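Local coordinates for putative secreted protein (Streptomyces coelicolor A3, PDB 2QF9) that is of unknown function but is probably a secreted helical-bundle protein of the DUF305 family, which belongs to the ferritin clan, at residues S27-R31 with A43-A47; E100-L104 with Y115-L119; M16-Q21 with Q53-I58; H124-V128 with Q154-I158. All coordinates share one frame; numbering follows the deposited sequence.

Contact 1 of 4, residues S27-R31 with A43-A47; sequences SYIVR and AYDIA. With EDO (1,2-ethanediol), chain C.
Ser-27, Val-30 and Arg-31 close on Ala-43 where helices 8-31 and 37-63 form an antiparallel hairpin, one half of a four-helix bundle; the two short segments run at 161°, their axes 9.2 Å apart. Apolar packing gathers on one methyl: Ala-43 CB takes Val-30 CG1 at 3.6 Å and the aliphatic stem of Arg-31, CG at 3.7 Å. Arg-31 then lies alongside Tyr-44, its NH1 meeting Tyr-44 CB obliquely at 3.7 Å. Ser-27 CB lies beside Ala-47 CB, and the small residues let the CA atoms of Ser-27 and Ala-43 come within 4.7 Å.

The hydroxyls look elsewhere. Ser-27 OG sits beside its own backbone N (chi1 -61°) and bonds to Ala-23 O and Tyr-116 OH. Tyr-44 OH bonds to Glu-25 of the second subunit, while the Tyr-28 ring stands edge-to-face with Tyr-44 of that subunit.

A leucine in place of Tyr-28 would probably leave the ethanediol one hydrogen-bond partner short and deprive the neighbouring subunit's Tyr-44 of its aromatic mate. The diol, probably from the crystallisation liquor, is shared between subunits, bonding to Gln-48 and to Gln-48 and Tyr-28 of the second; here Tyr-28 OH lies 2.6 Å from its O1.

Contact 2 of 4, residues E100-L104 with Y115-L119; sequences EMKKL and YYLQL
Tyr-115 is wedged between the short helix 98-106 and its own helix 109-137, and the tight part of the contact is its ring. Lys-103 CE lies over one face, toward the rim, 3.3 Å from Tyr-115 CE1; Leu-119 CG lies over the other, also toward the rim. Glu-100 O meets the ring edge in its plane, and Glu-100 CG presses on Tyr-115 OH at 3.4 Å. Leu-119 CD2 comes up against the Glu-100 carboxylate, 3.6 Å from CD.

Around Leu-104 the packing is more relaxed, though buried. CG of Leu-104 is anti to the backbone N (chi1 -180°), which carries CD1 across to within 4.0 Å of Tyr-116 CB; Leu-104 CD2 faces the Tyr-116 ring edge, and Leu-104 CB abuts Tyr-115 CD2.

On the solvent side the Lys-103 chain, having crossed the Tyr-115 ring at about a right angle, bends at its last torsion, leaving NZ 4.9 Å from the ring centroid in a cation-pi contact. A water joins Tyr-115 OH, at 3.1 Å, to Glu-100 OE2, at 2.9 Å; Glu-100 OE1 is held by Thr-97 N.

The chemistry implies a division of labour: leucines pack on the buried side, while at the rim the Tyr-115 ring meets an ammonium and its hydroxyl is linked through a water to a carboxylate.

Contact 3 of 4, residues M16-Q21 with Q53-I58; sequences MSVHHQ and QRGMMI
Ser-17 and Arg-54 mark the nearest backbone approach, CA to CA 4.9 Å, between helix segments 16-21 and 53-58, which pass antiparallel at 156° with their axes 9.1 Å apart.

One hydrogen bond joins the His-20 ring to the Gln-53 amide. NE2 donates to Gln-53 OE1 over 2.8 Å with an N-H...O angle of 152°; the donor lies in the carbonyl plane, and ring and amide are nearly coplanar, although the oxygen is tilted somewhat from the ring plane. Over one face of the imidazole, nearer its rim, hangs the end methyl of Met-57, a selenomethionine, with CE 4.2 Å from the ring centroid. The bend at chi3 (-64°) brings that methyl round, so that it also touches Met-16 CG at 3.8 Å. Substituting an alanine for His-20 would probably leave Gln-53 OE1 without its donor and open a gap beside the Met-57 methyl.

Ser-17 OG rests on Met-57 CB at 3.5 Å while bonding to Ala-13 O of its own helix. On the outer side Arg-54 reaches across in an extended chain, its CD 3.3 Å from Ser-17 O, with Ile-58 CD1, of its own segment, over one face of the guanidinium. Helix 141-167 closes over the inner side, with Met-150 against Met-16, His-20 and Gln-53, and Asn-52 of the second subunit packs on Arg-54. The neighbouring His-19 turns the other way, to the ring of His-123.

The whole is typical of an antiparallel hairpin in a four-helix bundle.

Contact 4 of 4, residues H124-V128 with Q154-I158; sequences HRGGV and QESEI
His-124 reaches from helix 109-137 across to Ile-158 and Glu-157 of helix 141-167, and its side chain can be followed outward atom by atom. CB lies on Ile-158, 3.6 Å from CG1. From there chi1 of -85° swings CG beside the backbone N and lays the ring along segment 154-158: CD2 comes to 3.4 Å from Gln-154 O and close to Glu-157 CB, which sits at the ring edge. Gln-154 CG stands over the ring centre in a CH-pi contact, 4.2 Å from the centroid, in the given one of two conformers. CE1 passes near Glu-157 OE1, and at the tip NE2 donates to that oxygen over 2.7 Å at 162°, nearly in the ring plane. The oxygen uses its anti lone pair, and ring and carboxylate are nearly coplanar, so this one bond would help to fix the turn of the imidazole.

Around it, Ile-158 CG2 lies under the guanidinium face of Arg-125, 3.8 Å from NH2, while Arg-125 NE makes a salt bridge to Glu-172. Gly-127 brings its bare CA up to Gln-154, whose amide details are doubtful. Ile-46 of helix 37-63 packs on both His-124 and Glu-157.

A His-carboxylate hydrogen bond thus spans two antiparallel helices, 156° apart in direction, within the four-helix bundle characteristic of the ferritin clan.

Overall arrangement
Four long helices, 8-31, 37-63, 109-137 and 141-167, make up the bundle, with the short helix 98-106 alongside. Contacts 1 and 3 are two levels of the first hairpin, centres 15 Å apart, contact 3 bracketing contact 1 in sequence; contact 2 and then contact 4 follow along the chain, both using helix 109-137. Tyr-116 ties contact 2 to contact 1, Ile-46 ties contact 1 to contact 4, and Met-16 and His-19 reach Gly-127 to join contacts 3 and 4. Contacts 2 and 3, 20 Å between centres, lie on opposite sides of the chain's centre. Contacts 1 and 3 also touch the second subunit, so the first hairpin serves both bundle and dimer.

Contact 1 of 4, residues S27-R31 with A43-A47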
# COMPACT_ATOMS: atom_id res chain seq x y z
N SER A 27 -10.38 4.55 -2.60
CA SER A 27 -9.97 5.33 -1.42
C SER A 27 -9.21 6.60 -1.78
O SER A 27 -9.47 7.67 -1.20
CB SER A 27 -9.19 4.43 -0.44
OG SER A 27 -10.06 3.37 -0.01
N TYR A 28 -8.29 6.50 -2.75
CA TYR A 28 -7.60 7.68 -3.26
C TYR A 28 -8.58 8.68 -3.86
O TYR A 28 -8.46 9.88 -3.63
CB TYR A 28 -6.55 7.30 -4.31
CG TYR A 28 -5.20 7.06 -3.68
CD1 TYR A 28 -4.79 5.76 -3.32
CD2 TYR A 28 -4.36 8.13 -3.38
CE1 TYR A 28 -3.55 5.54 -2.71
CE2 TYR A 28 -3.09 7.92 -2.76
CZ TYR A 28 -2.72 6.63 -2.42
OH TYR A 28 -1.49 6.42 -1.82
N ILE A 29 -9.56 8.18 -4.61
CA ILE A 29 -10.52 9.05 -5.28
C ILE A 29 -11.40 9.80 -4.26
O ILE A 29 -11.49 11.04 -4.31
CB ILE A 29 -11.40 8.28 -6.31
CG1 ILE A 29 -10.54 7.72 -7.46
CG2 ILE A 29 -12.48 9.21 -6.88
CD1 ILE A 29 -11.30 6.66 -8.29
N VAL A 30 -12.00 9.06 -3.33
CA VAL A 30 -12.91 9.70 -2.37
C VAL A 30 -12.18 10.75 -1.51
O VAL A 30 -12.75 11.78 -1.17
CB VAL A 30 -13.71 8.70 -1.51
CG1 VAL A 30 -12.87 8.13 -0.37
CG2 VAL A 30 -14.99 9.39 -0.95
N ARG A 31 -10.91 10.50 -1.17
CA ARG A 31 -10.20 11.41 -0.30
C ARG A 31 -9.97 12.76 -0.98
O ARG A 31 -9.85 13.80 -0.30
CB ARG A 31 -8.90 10.79 0.24
CG ARG A 31 -9.16 9.76 1.34
CD ARG A 31 -7.86 9.04 1.74
NE ARG A 31 -6.75 9.96 1.99
CZ ARG A 31 -6.51 10.57 3.15
NH1 ARG A 31 -7.32 10.38 4.19
NH2 ARG A 31 -5.47 11.38 3.27
N ALA A 43 -11.29 5.71 4.50
CA ALA A 43 -10.64 5.49 3.20
C ALA A 43 -9.13 5.28 3.38
O ALA A 43 -8.55 4.40 2.76
CB ALA A 43 -10.93 6.66 2.25
N TYR A 44 -8.53 6.04 4.27
CA TYR A 44 -7.09 5.89 4.56
C TYR A 44 -6.82 4.50 5.15
O TYR A 44 -5.89 3.81 4.72
CB TYR A 44 -6.63 7.00 5.51
CG TYR A 44 -5.25 6.84 6.07
CD1 TYR A 44 -4.13 7.29 5.37
CD2 TYR A 44 -5.05 6.24 7.32
CE1 TYR A 44 -2.85 7.15 5.90
CE2 TYR A 44 -3.77 6.09 7.86
CZ TYR A 44 -2.68 6.56 7.14
OH TYR A 44 -1.41 6.42 7.67
N ASP A 45 -7.62 4.10 6.14
CA ASP A 45 -7.47 2.77 6.76
C ASP A 45 -7.65 1.60 5.78
O ASP A 45 -6.86 0.66 5.76
CB ASP A 45 -8.40 2.62 7.96
CG ASP A 45 -7.98 3.51 9.15
OD1 ASP A 45 -6.81 3.91 9.22
OD2 ASP A 45 -8.82 3.79 10.01
N ILE A 46 -8.68 1.69 4.94
CA ILE A 46 -8.87 0.68 3.91
C ILE A 46 -7.70 0.66 2.92
O ILE A 46 -7.22 -0.42 2.56
CB ILE A 46 -10.22 0.88 3.18
CG1 ILE A 46 -11.36 0.57 4.16
CG2 ILE A 46 -10.31 0.00 1.90
CD1 ILE A 46 -12.76 0.89 3.61
N ALA A 47 -7.27 1.84 2.45
CA ALA A 47 -6.13 1.90 1.54
C ALA A 47 -4.89 1.25 2.16
O ALA A 47 -4.19 0.46 1.52
CB ALA A 47 -5.82 3.35 1.14
C1 EDO C . -0.40 3.37 -0.22
O1 EDO C . -1.02 3.92 -1.38
C2 EDO C . -1.46 2.59 0.55
O2 EDO C . -2.09 3.47 1.47

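Contact 2 of 4, residues E100-L104 with Y115-L119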
# COMPACT_ATOMS: atom_id res chain seq x y z
N GLU A 100 -18.92 3.29 -12.71
CA GLU A 100 -19.06 3.60 -11.27
C GLU A 100 -17.82 4.35 -10.76
O GLU A 100 -17.92 5.32 -10.00
CB GLU A 100 -19.27 2.30 -10.48
CG GLU A 100 -20.71 1.78 -10.62
CD GLU A 100 -20.94 0.41 -10.00
OE1 GLU A 100 -19.98 -0.38 -9.84
OE2 GLU A 100 -22.11 0.12 -9.69
N MSE A 101 -16.64 3.89 -11.17
CA MSE A 101 -15.39 4.56 -10.78
C MSE A 101 -15.33 5.99 -11.33
O MSE A 101 -14.92 6.91 -10.63
CB MSE A 101 -14.16 3.76 -11.23
CG MSE A 101 -14.08 2.37 -10.62
SE MSE A 101 -13.79 2.41 -8.67
CE MSE A 101 -11.88 2.90 -8.68
N LYS A 102 -15.75 6.16 -12.58
CA LYS A 102 -15.83 7.49 -13.18
C LYS A 102 -16.81 8.39 -12.41
O LYS A 102 -16.48 9.54 -12.10
CB LYS A 102 -16.25 7.39 -14.64
CG LYS A 102 -16.42 8.75 -15.32
CD LYS A 102 -16.95 8.61 -16.74
CE LYS A 102 -16.86 9.95 -17.46
NZ LYS A 102 -17.89 10.88 -16.93
N LYS A 103 -17.99 7.85 -12.10
CA LYS A 103 -19.03 8.62 -11.42
C LYS A 103 -18.49 9.11 -10.08
O LYS A 103 -18.65 10.29 -9.75
CB LYS A 103 -20.31 7.80 -11.22
CG LYS A 103 -21.42 8.58 -10.55
CD LYS A 103 -22.68 7.74 -10.46
CE LYS A 103 -23.53 8.15 -9.26
NZ LYS A 103 -24.14 9.50 -9.41
N LEU A 104 -17.83 8.22 -9.34
CA LEU A 104 -17.28 8.58 -8.02
C LEU A 104 -16.40 9.83 -8.11
O LEU A 104 -16.50 10.74 -7.27
CB LEU A 104 -16.47 7.41 -7.42
CG LEU A 104 -15.84 7.67 -6.05
CD1 LEU A 104 -16.90 7.96 -4.99
CD2 LEU A 104 -15.00 6.47 -5.65
N TYR A 115 -21.67 7.76 -2.11
CA TYR A 115 -21.43 6.89 -3.27
C TYR A 115 -20.26 5.95 -2.99
O TYR A 115 -20.33 4.76 -3.30
CB TYR A 115 -21.19 7.70 -4.54
CG TYR A 115 -21.40 6.87 -5.79
CD1 TYR A 115 -22.67 6.36 -6.10
CD2 TYR A 115 -20.35 6.60 -6.66
CE1 TYR A 115 -22.87 5.60 -7.25
CE2 TYR A 115 -20.54 5.84 -7.80
CZ TYR A 115 -21.81 5.34 -8.10
OH TYR A 115 -22.03 4.57 -9.22
N TYR A 116 -19.21 6.47 -2.36
CA TYR A 116 -18.06 5.67 -1.92
C TYR A 116 -18.49 4.58 -0.94
O TYR A 116 -18.11 3.41 -1.09
CB TYR A 116 -17.03 6.60 -1.25
CG TYR A 116 -15.90 5.87 -0.59
CD1 TYR A 116 -14.85 5.32 -1.34
CD2 TYR A 116 -15.88 5.71 0.82
CE1 TYR A 116 -13.80 4.65 -0.72
CE2 TYR A 116 -14.84 5.04 1.44
CZ TYR A 116 -13.80 4.50 0.68
OH TYR A 116 -12.77 3.85 1.29
N LEU A 117 -19.26 4.97 0.07
CA LEU A 117 -19.76 4.01 1.05
C LEU A 117 -20.62 2.92 0.41
O LEU A 117 -20.55 1.77 0.81
CB LEU A 117 -20.51 4.73 2.17
CG LEU A 117 -19.61 5.61 3.06
CD1 LEU A 117 -20.49 6.58 3.83
CD2 LEU A 117 -18.72 4.77 4.00
N GLN A 118 -21.42 3.28 -0.58
CA GLN A 118 -22.26 2.30 -1.28
C GLN A 118 -21.40 1.34 -2.11
O GLN A 118 -21.58 0.11 -2.03
CB GLN A 118 -23.26 3.01 -2.17
CG GLN A 118 -24.38 3.68 -1.36
CD GLN A 118 -25.23 4.61 -2.22
OE1 GLN A 118 -24.77 5.12 -3.23
NE2 GLN A 118 -26.47 4.84 -1.80
N LEU A 119 -20.48 1.90 -2.89
CA LEU A 119 -19.56 1.07 -3.69
C LEU A 119 -18.70 0.16 -2.81
O LEU A 119 -18.52 -1.01 -3.12
CB LEU A 119 -18.65 1.92 -4.55
CG LEU A 119 -19.26 2.69 -5.72
CD1 LEU A 119 -18.19 3.56 -6.39
CD2 LEU A 119 -19.94 1.75 -6.76
O HOH W 1 -23.65 2.10 -8.23

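Contact 3 of 4, residues M16-Q21 with Q53-I58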
# COMPACT_ATOMS: atom_id res chain seq x y z
N MSE A 16 -7.64 -11.74 -5.41
CA MSE A 16 -7.84 -10.79 -4.32
C MSE A 16 -6.87 -9.61 -4.46
O MSE A 16 -7.21 -8.50 -4.05
CB MSE A 16 -7.75 -11.48 -2.95
CG MSE A 16 -8.18 -10.60 -1.82
SE MSE A 16 -10.06 -9.99 -1.95
CE MSE A 16 -10.81 -11.46 -0.99
N SER A 17 -5.69 -9.81 -5.06
CA SER A 17 -4.79 -8.67 -5.29
C SER A 17 -5.42 -7.62 -6.23
O SER A 17 -5.35 -6.40 -5.96
CB SER A 17 -3.43 -9.13 -5.81
OG SER A 17 -2.72 -9.76 -4.75
N VAL A 18 -6.04 -8.08 -7.32
CA VAL A 18 -6.75 -7.18 -8.23
C VAL A 18 -7.93 -6.50 -7.51
O VAL A 18 -8.18 -5.31 -7.70
CB VAL A 18 -7.21 -7.93 -9.51
CG1 VAL A 18 -8.06 -7.02 -10.39
CG2 VAL A 18 -5.99 -8.45 -10.30
N HIS A 19 -8.66 -7.27 -6.69
CA HIS A 19 -9.81 -6.73 -5.96
C HIS A 19 -9.35 -5.61 -5.00
O HIS A 19 -9.92 -4.50 -4.99
CB HIS A 19 -10.47 -7.86 -5.18
CG HIS A 19 -11.92 -7.65 -4.88
ND1 HIS A 19 -12.36 -7.14 -3.68
CD2 HIS A 19 -13.04 -7.96 -5.59
CE1 HIS A 19 -13.69 -7.13 -3.66
NE2 HIS A 19 -14.12 -7.61 -4.81
N HIS A 20 -8.30 -5.90 -4.24
CA HIS A 20 -7.70 -4.95 -3.30
C HIS A 20 -7.25 -3.67 -4.02
O HIS A 20 -7.50 -2.54 -3.55
CB HIS A 20 -6.51 -5.59 -2.59
CG HIS A 20 -6.88 -6.36 -1.35
ND1 HIS A 20 -8.11 -6.96 -1.17
CD2 HIS A 20 -6.16 -6.63 -0.23
CE1 HIS A 20 -8.15 -7.52 0.02
NE2 HIS A 20 -6.98 -7.35 0.60
N GLN A 21 -6.59 -3.84 -5.17
CA GLN A 21 -6.14 -2.71 -5.97
C GLN A 21 -7.27 -1.70 -6.23
O GLN A 21 -7.06 -0.48 -6.13
CB GLN A 21 -5.59 -3.21 -7.31
CG GLN A 21 -5.04 -2.11 -8.19
CD GLN A 21 -4.43 -2.66 -9.46
OE1 GLN A 21 -5.12 -3.27 -10.29
NE2 GLN A 21 -3.12 -2.46 -9.63
N GLN A 53 -2.01 -5.87 2.37
CA GLN A 53 -2.39 -7.25 2.06
C GLN A 53 -2.13 -7.63 0.59
O GLN A 53 -1.71 -8.76 0.29
CB GLN A 53 -3.85 -7.49 2.42
CG GLN A 53 -4.13 -7.36 3.91
CD GLN A 53 -5.60 -7.51 4.25
OE1 GLN A 53 -6.45 -7.49 3.38
NE2 GLN A 53 -5.89 -7.65 5.54
N ARG A 54 -2.37 -6.68 -0.32
CA ARG A 54 -2.01 -6.89 -1.71
C ARG A 54 -0.51 -7.19 -1.87
O ARG A 54 -0.15 -8.15 -2.57
CB ARG A 54 -2.44 -5.71 -2.57
CG ARG A 54 -2.08 -5.88 -4.02
CD ARG A 54 -2.70 -4.79 -4.88
NE ARG A 54 -2.27 -4.90 -6.28
CZ ARG A 54 -1.18 -4.32 -6.77
NH1 ARG A 54 -0.36 -3.63 -5.97
NH2 ARG A 54 -0.89 -4.45 -8.05
N GLY A 55 0.34 -6.38 -1.23
CA GLY A 55 1.79 -6.64 -1.22
C GLY A 55 2.13 -8.02 -0.67
O GLY A 55 2.99 -8.71 -1.23
N MSE A 56 1.48 -8.44 0.42
CA MSE A 56 1.72 -9.78 0.99
C MSE A 56 1.45 -10.87 -0.06
O MSE A 56 2.30 -11.73 -0.31
CB MSE A 56 0.86 -10.02 2.24
CG MSE A 56 1.25 -9.17 3.44
SE MSE A 56 -0.15 -9.40 4.79
CE MSE A 56 0.62 -8.52 6.34
N MSE A 57 0.29 -10.78 -0.70
CA MSE A 57 -0.12 -11.81 -1.66
C MSE A 57 0.74 -11.83 -2.93
O MSE A 57 1.11 -12.92 -3.46
CB MSE A 57 -1.62 -11.65 -1.96
CG MSE A 57 -2.46 -11.97 -0.72
SE MSE A 57 -4.38 -11.86 -1.08
CE MSE A 57 -4.47 -9.93 -1.50
N ILE A 58 1.07 -10.63 -3.41
CA ILE A 58 1.99 -10.51 -4.55
C ILE A 58 3.38 -11.05 -4.18
O ILE A 58 4.01 -11.76 -4.97
CB ILE A 58 2.07 -9.06 -5.05
CG1 ILE A 58 0.72 -8.69 -5.70
CG2 ILE A 58 3.23 -8.93 -6.05
CD1 ILE A 58 0.60 -7.25 -6.14

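Contact 4 of 4, residues H124-V128 with Q154-I158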
# COMPACT_ATOMS: atom_id res chain seq x y z
N HIS A 124 -16.82 -4.86 -0.39
CA HIS A 124 -16.60 -5.69 0.80
C HIS A 124 -17.43 -6.98 0.76
O HIS A 124 -16.90 -8.05 1.11
CB HIS A 124 -16.93 -4.91 2.07
CG HIS A 124 -15.80 -4.07 2.59
ND1 HIS A 124 -14.77 -3.60 1.79
CD2 HIS A 124 -15.55 -3.61 3.84
CE1 HIS A 124 -13.93 -2.91 2.54
NE2 HIS A 124 -14.37 -2.90 3.78
N ARG A 125 -18.69 -6.89 0.34
CA ARG A 125 -19.54 -8.09 0.25
C ARG A 125 -18.93 -9.14 -0.69
O ARG A 125 -18.85 -10.32 -0.33
CB ARG A 125 -20.98 -7.74 -0.13
CG ARG A 125 -21.75 -7.08 1.00
CD ARG A 125 -23.27 -7.14 0.75
NE ARG A 125 -24.03 -6.21 1.60
CZ ARG A 125 -24.23 -6.36 2.91
NH1 ARG A 125 -23.71 -7.40 3.57
NH2 ARG A 125 -24.95 -5.45 3.57
N GLY A 126 -18.47 -8.69 -1.86
CA GLY A 126 -17.81 -9.56 -2.84
C GLY A 126 -16.53 -10.15 -2.26
O GLY A 126 -16.24 -11.34 -2.42
N GLY A 127 -15.77 -9.30 -1.58
CA GLY A 127 -14.51 -9.67 -0.91
C GLY A 127 -14.69 -10.77 0.12
O GLY A 127 -13.89 -11.72 0.18
N VAL A 128 -15.73 -10.64 0.93
CA VAL A 128 -16.05 -11.63 1.97
C VAL A 128 -16.35 -12.99 1.31
O VAL A 128 -15.84 -14.03 1.76
CB VAL A 128 -17.23 -11.15 2.86
CG1 VAL A 128 -17.84 -12.31 3.66
CG2 VAL A 128 -16.78 -10.03 3.80
N GLN A 154 -13.81 -7.06 6.98
CA GLN A 154 -14.75 -6.54 5.98
C GLN A 154 -16.18 -6.53 6.51
O GLN A 154 -16.92 -5.58 6.27
CB GLN A 154 -14.67 -7.33 4.69
CG GLN A 154 -13.36 -7.18 3.96
CD GLN A 154 -13.33 -8.04 2.72
OE1 GLN A 154 -13.50 -7.55 1.62
NE2 GLN A 154 -13.14 -9.35 2.90
N GLU A 155 -16.56 -7.58 7.25
CA GLU A 155 -17.90 -7.61 7.87
C GLU A 155 -18.07 -6.49 8.92
O GLU A 155 -19.10 -5.82 8.92
CB GLU A 155 -18.22 -9.00 8.43
CG GLU A 155 -18.57 -10.00 7.36
CD GLU A 155 -18.92 -11.38 7.91
OE1 GLU A 155 -18.60 -11.69 9.09
OE2 GLU A 155 -19.51 -12.15 7.14
N SER A 156 -17.04 -6.25 9.73
CA SER A 156 -17.03 -5.14 10.69
C SER A 156 -17.15 -3.80 9.96
O SER A 156 -17.93 -2.94 10.37
CB SER A 156 -15.76 -5.16 11.56
OG SER A 156 -15.68 -4.01 12.39
N GLU A 157 -16.41 -3.64 8.87
CA GLU A 157 -16.46 -2.38 8.11
C GLU A 157 -17.81 -2.17 7.41
O GLU A 157 -18.28 -1.03 7.31
CB GLU A 157 -15.29 -2.28 7.13
CG GLU A 157 -14.02 -1.85 7.88
CD GLU A 157 -12.76 -1.83 7.02
OE1 GLU A 157 -12.84 -2.12 5.81
OE2 GLU A 157 -11.69 -1.54 7.60
N ILE A 158 -18.45 -3.26 6.95
CA ILE A 158 -19.81 -3.13 6.37
C ILE A 158 -20.78 -2.55 7.42
O ILE A 158 -21.55 -1.63 7.13
CB ILE A 158 -20.33 -4.48 5.82
CG1 ILE A 158 -19.55 -4.87 4.55
CG2 ILE A 158 -21.86 -4.40 5.50
CD1 ILE A 158 -19.69 -6.38 4.17